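350aa long hypothetical aspartate-semialdehyde dehydrogenase (Sulfolobus tokodaii, PDB 2EP5) probably reduces malonyl-CoA to malonate semialdehyde with NADPH, as a member of the aspartate-semialdehyde dehydrogenase family. Local coordinates at residues N249-E254 against N317-L322. Sequence-based numbering, arbitrary orientation.
Sequences NIVTNE and NNVLRL
I250 and L320 form an antiparallel hydrogen-bonded pair: I250 N reaches L320 O at 2.9 Å, nearly straight at hydrogen, and L320 N returns a bond to I250 O. On one face their side chains meet at their ends, CD1 to CD1 at 4.2 Å; I250 extends there with CD1 anti to CA (chi2 -177°). N249, V251, V319 and R321 occupy the other face. N249 and R321 run alongside each other, ND2 of N249 lying 3.6 Å from the aliphatic CG of R321, while the bent arginine chain carries its guanidinium away to R312 O and to T234 of the second subunit. Past the strand end, T252 N bonds to N318 O at 2.9 Å, a bent bond with the donor well above the carbonyl plane. N318 swings its amide out opposite its own N (chi1 -166°), across that of N253, the planes 15° apart. Replacing N318 by alanine would probably leave the N253 side chain freer to turn. T252 OG1 accepts from E254 N in an ST turn and bonds to K169 O. Strands 244-251 and 319-326 are neighbours in the dimerisation domain's mixed sheet, flanked by 171-178 and 308-316; helix 164-168 covers I250, and the second subunit packs against N249, V251 and V319.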
loop_
_atom_site.group_PDB
_atom_site.type_symbol
_atom_site.label_atom_id
_atom_site.label_comp_id
_atom_site.label_asym_id
_atom_site.label_seq_id
_atom_site.Cartn_x
_atom_site.Cartn_y
_atom_site.Cartn_z
ATOM N N ASN A 249 -14.871 9.959 -22.061
ATOM C CA ASN A 249 -15.302 9.406 -23.339
ATOM C C ASN A 249 -16.403 10.272 -23.931
ATOM O O ASN A 249 -17.533 10.274 -23.442
ATOM C CB ASN A 249 -15.826 7.977 -23.187
ATOM C CG ASN A 249 -14.724 6.973 -22.902
ATOM O OD1 ASN A 249 -14.301 6.805 -21.760
ATOM N ND2 ASN A 249 -14.247 6.307 -23.946
ATOM N N ILE A 250 -16.067 11.023 -24.971
ATOM C CA ILE A 250 -17.058 11.861 -25.617
ATOM C C ILE A 250 -17.681 11.038 -26.747
ATOM O O ILE A 250 -17.130 10.955 -27.849
ATOM C CB ILE A 250 -16.410 13.148 -26.162
ATOM C CG1 ILE A 250 -15.798 13.936 -24.996
ATOM C CG2 ILE A 250 -17.444 13.993 -26.887
ATOM C CD1 ILE A 250 -15.176 15.271 -25.391
ATOM N N VAL A 251 -18.821 10.413 -26.447
ATOM C CA VAL A 251 -19.541 9.570 -27.413
ATOM C C VAL A 251 -20.304 10.434 -28.405
ATOM O O VAL A 251 -21.340 11.003 -28.076
ATOM C CB VAL A 251 -20.545 8.628 -26.697
ATOM C CG1 VAL A 251 -21.116 7.615 -27.689
ATOM C CG2 VAL A 251 -19.847 7.920 -25.530
ATOM N N THR A 252 -19.795 10.509 -29.628
ATOM C CA THR A 252 -20.415 11.330 -30.659
ATOM C C THR A 252 -19.975 10.917 -32.059
ATOM O O THR A 252 -18.922 10.311 -32.228
ATOM C CB THR A 252 -20.039 12.814 -30.452
ATOM O OG1 THR A 252 -20.541 13.595 -31.540
ATOM C CG2 THR A 252 -18.518 12.973 -30.363
ATOM N N ASN A 253 -20.783 11.249 -33.061
ATOM C CA ASN A 253 -20.449 10.919 -34.440
ATOM C C ASN A 253 -19.903 12.141 -35.176
ATOM O O ASN A 253 -19.682 12.105 -36.384
ATOM C CB ASN A 253 -21.674 10.359 -35.166
ATOM C CG ASN A 253 -21.956 8.907 -34.803
ATOM O OD1 ASN A 253 -23.060 8.561 -34.371
ATOM N ND2 ASN A 253 -20.957 8.047 -34.988
ATOM N N GLU A 254 -19.687 13.226 -34.443
ATOM C CA GLU A 254 -19.135 14.439 -35.039
ATOM C C GLU A 254 -17.750 14.097 -35.571
ATOM O O GLU A 254 -17.053 13.262 -34.999
ATOM C CB GLU A 254 -19.009 15.552 -33.990
ATOM C CG GLU A 254 -20.331 16.096 -33.467
ATOM C CD GLU A 254 -21.164 16.738 -34.562
ATOM O OE1 GLU A 254 -20.603 17.559 -35.319
ATOM O OE2 GLU A 254 -22.374 16.426 -34.665
ATOM N N ASN A 317 -14.588 4.493 -33.164
ATOM C CA ASN A 317 -15.921 4.677 -33.721
ATOM C C ASN A 317 -16.881 5.359 -32.755
ATOM O O ASN A 317 -17.135 4.865 -31.654
ATOM C CB ASN A 317 -16.517 3.335 -34.159
ATOM C CG ASN A 317 -17.830 3.502 -34.914
ATOM O OD1 ASN A 317 -17.857 4.044 -36.023
ATOM N ND2 ASN A 317 -18.927 3.051 -34.309
ATOM N N ASN A 318 -17.401 6.506 -33.178
ATOM C CA ASN A 318 -18.366 7.267 -32.390
ATOM C C ASN A 318 -17.860 7.686 -30.999
ATOM O O ASN A 318 -18.654 7.855 -30.073
ATOM C CB ASN A 318 -19.662 6.445 -32.274
ATOM C CG ASN A 318 -20.850 7.260 -31.767
ATOM O OD1 ASN A 318 -20.991 8.444 -32.075
ATOM N ND2 ASN A 318 -21.726 6.614 -31.004
ATOM N N VAL A 319 -16.550 7.867 -30.843
ATOM C CA VAL A 319 -16.029 8.273 -29.543
ATOM C C VAL A 319 -14.597 8.810 -29.501
ATOM O O VAL A 319 -13.674 8.266 -30.120
ATOM C CB VAL A 319 -16.133 7.117 -28.512
ATOM C CG1 VAL A 319 -15.268 5.948 -28.947
ATOM C CG2 VAL A 319 -15.715 7.611 -27.127
ATOM N N LEU A 320 -14.436 9.895 -28.753
ATOM C CA LEU A 320 -13.142 10.527 -28.566
ATOM C C LEU A 320 -12.797 10.248 -27.117
ATOM O O LEU A 320 -13.517 10.683 -26.211
ATOM C CB LEU A 320 -13.240 12.036 -28.776
ATOM C CG LEU A 320 -11.968 12.886 -28.913
ATOM C CD1 LEU A 320 -12.117 14.119 -28.034
ATOM C CD2 LEU A 320 -10.727 12.103 -28.529
ATOM N N ARG A 321 -11.718 9.509 -26.890
ATOM C CA ARG A 321 -11.320 9.202 -25.524
ATOM C C ARG A 321 -10.033 9.902 -25.116
ATOM O O ARG A 321 -9.180 10.203 -25.951
ATOM C CB ARG A 321 -11.131 7.698 -25.317
ATOM C CG ARG A 321 -10.847 7.377 -23.847
ATOM C CD ARG A 321 -9.950 6.179 -23.673
ATOM N NE ARG A 321 -8.727 6.277 -24.468
ATOM C CZ ARG A 321 -7.946 5.237 -24.733
ATOM N NH1 ARG A 321 -8.263 4.042 -24.259
ATOM N NH2 ARG A 321 -6.878 5.378 -25.505
ATOM N N LEU A 322 -9.899 10.150 -23.818
ATOM C CA LEU A 322 -8.710 10.790 -23.288
ATOM C C LEU A 322 -8.641 10.611 -21.780
ATOM O O LEU A 322 -9.669 10.443 -21.119
ATOM C CB LEU A 322 -8.685 12.278 -23.665
ATOM C CG LEU A 322 -9.746 13.253 -23.156
ATOM C CD1 LEU A 322 -9.467 13.620 -21.703
ATOM C CD2 LEU A 322 -9.713 14.507 -24.003
#